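Long-range contact in fimbrin (Schizosaccharomyces pombe, PDB 1RT8), which binds and cross-links actin filaments, associating with actin structures that serve cell polarity and cytokinesis, and is important in mating and spore formation: residues 356-369 / 381-393. Numbering follows the deposited sequence.
Sequences VDLGKNQGFSLVGI and LTLALVWQMMRMN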
loop_
_atom_site.group_PDB
_atom_site.type_symbol
_atom_site.label_atom_id
_atom_site.label_comp_id
_atom_site.label_asym_id
_atom_site.label_seq_id
_atom_site.Cartn_x
_atom_site.Cartn_y
_atom_site.Cartn_z
ATOM N N VAL A 356 -26.891 -6.876 0.374
ATOM C CA VAL A 356 -27.199 -7.671 -0.814
ATOM C C VAL A 356 -28.342 -7.060 -1.624
ATOM O O VAL A 356 -28.271 -7.001 -2.853
ATOM C CB VAL A 356 -27.529 -9.129 -0.420
ATOM C CG1 VAL A 356 -28.143 -9.885 -1.592
ATOM C CG2 VAL A 356 -26.235 -9.830 0.016
ATOM N N ASP A 357 -29.381 -6.588 -0.938
ATOM C CA ASP A 357 -30.516 -5.971 -1.619
ATOM C C ASP A 357 -30.119 -4.669 -2.323
ATOM O O ASP A 357 -30.590 -4.385 -3.426
ATOM C CB ASP A 357 -31.654 -5.703 -0.635
ATOM C CG ASP A 357 -32.466 -6.948 -0.333
ATOM O OD1 ASP A 357 -32.342 -7.942 -1.072
ATOM O OD2 ASP A 357 -33.246 -6.928 0.640
ATOM N N LEU A 358 -29.268 -3.871 -1.691
ATOM C CA LEU A 358 -28.816 -2.628 -2.314
ATOM C C LEU A 358 -28.062 -2.960 -3.591
ATOM O O LEU A 358 -28.020 -2.162 -4.525
ATOM C CB LEU A 358 -27.909 -1.847 -1.372
ATOM C CG LEU A 358 -28.625 -1.116 -0.241
ATOM C CD1 LEU A 358 -27.605 -0.563 0.730
ATOM C CD2 LEU A 358 -29.499 0.004 -0.824
ATOM N N GLY A 359 -27.461 -4.148 -3.616
ATOM C CA GLY A 359 -26.731 -4.596 -4.785
ATOM C C GLY A 359 -27.712 -5.014 -5.859
ATOM O O GLY A 359 -27.539 -4.698 -7.037
ATOM N N LYS A 360 -28.758 -5.727 -5.453
ATOM C CA LYS A 360 -29.763 -6.165 -6.402
ATOM C C LYS A 360 -30.446 -4.939 -7.006
ATOM O O LYS A 360 -30.675 -4.887 -8.211
ATOM C CB LYS A 360 -30.781 -7.081 -5.708
ATOM C CG LYS A 360 -30.179 -8.416 -5.282
ATOM C CD LYS A 360 -31.212 -9.354 -4.685
ATOM C CE LYS A 360 -30.638 -10.759 -4.472
ATOM N NZ LYS A 360 -31.654 -11.702 -3.902
ATOM N N ASN A 361 -30.752 -3.947 -6.175
ATOM C CA ASN A 361 -31.391 -2.727 -6.667
ATOM C C ASN A 361 -30.531 -2.042 -7.718
ATOM O O ASN A 361 -31.050 -1.486 -8.691
ATOM C CB ASN A 361 -31.640 -1.733 -5.531
ATOM C CG ASN A 361 -32.734 -2.185 -4.594
ATOM O OD1 ASN A 361 -33.651 -2.889 -5.001
ATOM N ND2 ASN A 361 -32.650 -1.769 -3.334
ATOM N N GLN A 362 -29.216 -2.088 -7.517
ATOM C CA GLN A 362 -28.285 -1.456 -8.437
ATOM C C GLN A 362 -27.979 -2.267 -9.691
ATOM O O GLN A 362 -27.152 -1.864 -10.512
ATOM C CB GLN A 362 -26.998 -1.113 -7.704
ATOM C CG GLN A 362 -27.143 0.081 -6.792
ATOM C CD GLN A 362 -25.844 0.456 -6.123
ATOM O OE1 GLN A 362 -24.763 0.176 -6.646
ATOM N NE2 GLN A 362 -25.937 1.113 -4.970
ATOM N N GLY A 363 -28.648 -3.404 -9.843
ATOM C CA GLY A 363 -28.431 -4.222 -11.021
ATOM C C GLY A 363 -27.411 -5.341 -10.893
ATOM O O GLY A 363 -27.173 -6.063 -11.859
ATOM N N PHE A 364 -26.802 -5.492 -9.719
ATOM C CA PHE A 364 -25.820 -6.556 -9.514
ATOM C C PHE A 364 -26.465 -7.910 -9.808
ATOM O O PHE A 364 -27.689 -8.068 -9.737
ATOM C CB PHE A 364 -25.336 -6.597 -8.053
ATOM C CG PHE A 364 -24.531 -5.397 -7.614
ATOM C CD1 PHE A 364 -24.384 -4.278 -8.430
ATOM C CD2 PHE A 364 -23.935 -5.388 -6.347
ATOM C CE1 PHE A 364 -23.662 -3.161 -7.987
ATOM C CE2 PHE A 364 -23.212 -4.285 -5.894
ATOM C CZ PHE A 364 -23.073 -3.165 -6.716
ATOM N N SER A 365 -25.639 -8.890 -10.143
ATOM C CA SER A 365 -26.137 -10.233 -10.371
ATOM C C SER A 365 -25.764 -10.980 -9.085
ATOM O O SER A 365 -24.613 -11.372 -8.900
ATOM C CB SER A 365 -25.449 -10.859 -11.584
ATOM O OG SER A 365 -25.870 -12.196 -11.767
ATOM N N LEU A 366 -26.738 -11.151 -8.194
ATOM C CA LEU A 366 -26.510 -11.811 -6.907
ATOM C C LEU A 366 -27.538 -12.905 -6.593
ATOM O O LEU A 366 -27.678 -13.319 -5.447
ATOM C CB LEU A 366 -26.545 -10.756 -5.793
ATOM C CG LEU A 366 -25.611 -9.544 -5.960
ATOM C CD1 LEU A 366 -25.985 -8.475 -4.953
ATOM C CD2 LEU A 366 -24.145 -9.971 -5.765
ATOM N N VAL A 367 -28.238 -13.379 -7.615
ATOM C CA VAL A 367 -29.281 -14.389 -7.440
ATOM C C VAL A 367 -28.998 -15.540 -6.464
ATOM O O VAL A 367 -29.888 -15.941 -5.709
ATOM C CB VAL A 367 -29.690 -14.992 -8.798
ATOM C CG1 VAL A 367 -31.040 -15.691 -8.666
ATOM C CG2 VAL A 367 -29.749 -13.894 -9.859
ATOM N N GLY A 368 -27.782 -16.075 -6.462
ATOM C CA GLY A 368 -27.489 -17.176 -5.551
ATOM C C GLY A 368 -26.812 -16.799 -4.241
ATOM O O GLY A 368 -26.341 -17.664 -3.497
ATOM N N ILE A 369 -26.770 -15.508 -3.938
ATOM C CA ILE A 369 -26.112 -15.049 -2.724
ATOM C C ILE A 369 -27.091 -14.522 -1.691
ATOM O O ILE A 369 -28.087 -13.896 -2.032
ATOM C CB ILE A 369 -25.106 -13.936 -3.053
ATOM C CG1 ILE A 369 -24.044 -14.487 -4.000
ATOM C CG2 ILE A 369 -24.498 -13.380 -1.776
ATOM C CD1 ILE A 369 -23.065 -13.463 -4.485
ATOM N N LEU A 381 -18.738 -16.642 -2.246
ATOM C CA LEU A 381 -19.830 -15.685 -2.345
ATOM C C LEU A 381 -19.447 -14.272 -1.881
ATOM O O LEU A 381 -20.026 -13.290 -2.351
ATOM C CB LEU A 381 -21.058 -16.214 -1.590
ATOM C CG LEU A 381 -21.508 -17.605 -2.083
ATOM C CD1 LEU A 381 -22.761 -18.052 -1.333
ATOM C CD2 LEU A 381 -21.769 -17.579 -3.584
ATOM N N THR A 382 -18.471 -14.157 -0.980
ATOM C CA THR A 382 -18.043 -12.831 -0.531
ATOM C C THR A 382 -17.264 -12.181 -1.680
ATOM O O THR A 382 -17.429 -10.991 -1.957
ATOM C CB THR A 382 -17.152 -12.897 0.726
ATOM O OG1 THR A 382 -17.905 -13.433 1.821
ATOM C CG2 THR A 382 -16.666 -11.501 1.115
ATOM N N LEU A 383 -16.429 -12.970 -2.355
ATOM C CA LEU A 383 -15.663 -12.463 -3.492
ATOM C C LEU A 383 -16.609 -12.104 -4.637
ATOM O O LEU A 383 -16.409 -11.114 -5.330
ATOM C CB LEU A 383 -14.673 -13.516 -3.980
ATOM C CG LEU A 383 -13.419 -13.803 -3.157
ATOM C CD1 LEU A 383 -12.800 -15.095 -3.662
ATOM C CD2 LEU A 383 -12.421 -12.646 -3.295
ATOM N N ALA A 384 -17.638 -12.923 -4.834
ATOM C CA ALA A 384 -18.595 -12.685 -5.904
ATOM C C ALA A 384 -19.356 -11.369 -5.696
ATOM O O ALA A 384 -19.571 -10.610 -6.648
ATOM C CB ALA A 384 -19.578 -13.858 -6.002
ATOM N N LEU A 385 -19.766 -11.097 -4.461
ATOM C CA LEU A 385 -20.496 -9.863 -4.183
ATOM C C LEU A 385 -19.596 -8.638 -4.364
ATOM O O LEU A 385 -19.999 -7.664 -4.988
ATOM C CB LEU A 385 -21.074 -9.877 -2.764
ATOM C CG LEU A 385 -21.651 -8.551 -2.241
ATOM C CD1 LEU A 385 -22.774 -8.076 -3.156
ATOM C CD2 LEU A 385 -22.183 -8.756 -0.816
ATOM N N VAL A 386 -18.384 -8.672 -3.822
ATOM C CA VAL A 386 -17.512 -7.515 -3.993
ATOM C C VAL A 386 -17.199 -7.335 -5.478
ATOM O O VAL A 386 -17.186 -6.207 -5.975
ATOM C CB VAL A 386 -16.205 -7.644 -3.184
ATOM C CG1 VAL A 386 -15.284 -6.473 -3.487
ATOM C CG2 VAL A 386 -16.520 -7.683 -1.692
ATOM N N TRP A 387 -16.969 -8.437 -6.189
ATOM C CA TRP A 387 -16.687 -8.350 -7.618
ATOM C C TRP A 387 -17.817 -7.633 -8.346
ATOM O O TRP A 387 -17.568 -6.756 -9.169
ATOM C CB TRP A 387 -16.491 -9.734 -8.237
ATOM C CG TRP A 387 -16.463 -9.696 -9.737
ATOM C CD1 TRP A 387 -17.314 -10.337 -10.589
ATOM C CD2 TRP A 387 -15.556 -8.947 -10.563
ATOM N NE1 TRP A 387 -16.997 -10.036 -11.898
ATOM C CE2 TRP A 387 -15.921 -9.184 -11.908
ATOM C CE3 TRP A 387 -14.471 -8.102 -10.296
ATOM C CZ2 TRP A 387 -15.239 -8.604 -12.986
ATOM C CZ3 TRP A 387 -13.787 -7.524 -11.375
ATOM C CH2 TRP A 387 -14.175 -7.779 -12.697
ATOM N N GLN A 388 -19.060 -8.001 -8.051
ATOM C CA GLN A 388 -20.191 -7.346 -8.704
ATOM C C GLN A 388 -20.152 -5.846 -8.440
ATOM O O GLN A 388 -20.483 -5.047 -9.316
ATOM C CB GLN A 388 -21.513 -7.919 -8.202
ATOM C CG GLN A 388 -21.787 -9.300 -8.721
ATOM C CD GLN A 388 -22.004 -9.317 -10.215
ATOM O OE1 GLN A 388 -21.504 -10.203 -10.909
ATOM N NE2 GLN A 388 -22.757 -8.341 -10.725
ATOM N N MET A 389 -19.759 -5.467 -7.227
ATOM C CA MET A 389 -19.665 -4.054 -6.876
ATOM C C MET A 389 -18.572 -3.389 -7.718
ATOM O O MET A 389 -18.776 -2.312 -8.282
ATOM C CB MET A 389 -19.349 -3.885 -5.386
ATOM C CG MET A 389 -19.491 -2.459 -4.888
ATOM S SD MET A 389 -18.953 -2.235 -3.176
ATOM C CE MET A 389 -20.499 -2.386 -2.290
ATOM N N MET A 390 -17.410 -4.028 -7.802
ATOM C CA MET A 390 -16.317 -3.478 -8.596
ATOM C C MET A 390 -16.704 -3.434 -10.071
ATOM O O MET A 390 -16.459 -2.444 -10.753
ATOM C CB MET A 390 -15.046 -4.327 -8.444
ATOM C CG MET A 390 -13.947 -3.981 -9.456
ATOM S SD MET A 390 -12.374 -4.880 -9.202
ATOM C CE MET A 390 -11.670 -3.963 -7.859
ATOM N N ARG A 391 -17.309 -4.511 -10.558
ATOM C CA ARG A 391 -17.698 -4.595 -11.958
ATOM C C ARG A 391 -18.723 -3.542 -12.378
ATOM O O ARG A 391 -18.597 -2.937 -13.451
ATOM C CB ARG A 391 -18.246 -5.988 -12.271
ATOM C CG ARG A 391 -18.627 -6.185 -13.727
ATOM C CD ARG A 391 -17.406 -6.052 -14.638
ATOM N NE ARG A 391 -17.758 -6.200 -16.049
ATOM C CZ ARG A 391 -18.314 -5.251 -16.801
ATOM N NH1 ARG A 391 -18.594 -4.062 -16.288
ATOM N NH2 ARG A 391 -18.580 -5.491 -18.083
ATOM N N MET A 392 -19.744 -3.335 -11.549
ATOM C CA MET A 392 -20.767 -2.349 -11.870
ATOM C C MET A 392 -20.161 -0.958 -11.866
ATOM O O MET A 392 -20.523 -0.119 -12.687
ATOM C CB MET A 392 -21.918 -2.405 -10.870
ATOM C CG MET A 392 -23.080 -1.494 -11.241
ATOM S SD MET A 392 -23.697 -1.853 -12.904
ATOM C CE MET A 392 -24.637 -3.352 -12.617
ATOM N N ASN A 393 -19.229 -0.721 -10.948
ATOM C CA ASN A 393 -18.569 0.575 -10.851
ATOM C C ASN A 393 -17.843 0.884 -12.161
ATOM O O ASN A 393 -17.861 2.023 -12.629
ATOM C CB ASN A 393 -17.573 0.575 -9.694
ATOM C CG ASN A 393 -16.978 1.948 -9.433
ATOM O OD1 ASN A 393 -15.791 2.070 -9.159
ATOM N ND2 ASN A 393 -17.805 2.983 -9.504
#
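Phe364, Leu366 and Ile369 run antiparallel to helix 379-397 as the chain leaves helix 345-361, with Phe364 CA 5.7 Å from Gln388 CA and Ile369 CA 6.3 Å from Leu381 CA. Both segments belong to the third calponin-homology domain, within the second actin-binding region, and their contact packs the turn and loop that follow helix 345-361 against helix 379-397 of that all-helical fold. A Schellman motif ends the first helix: Gly363 has a positive phi (94°), Phe364 N bonds to Gly359 O and Gly363 N to Lys360 O. Immediately beyond it, the Phe364 ring lies over the backbone of the second helix, one face toward Gln388 O and Met389 N, both 3.9 Å above its plane and displaced toward the rim. Its tip is close-packed, CZ standing 3.5 Å from Met389 CA, while CE1 meets Met392 CB obliquely and Leu385 CD1 lies at the ring's edge. With an alanine in place of Phe364, the Met389 and Met392 side chains would probably lose their shared apolar partner and a gap would open against the helix backbone. Leu385, its CG anti to the backbone N (chi1 169°), brings CD1 to both methyls of Leu366, 3.5 Å from Leu366 CD2. Met389 also touches Ala319 and Tyr320 of helix 314-323, and Leu385 touches Leu316 there. Met392 bends at chi2 and chi3, which carries CE to 3.6 Å from Gln362 O. At the other end, Ile369 CG1 and Leu381 CD2 pass alongside each other, the two side chains pointing opposite ways, and Ile369 CD1 settles 3.8 Å from Ala384 CB.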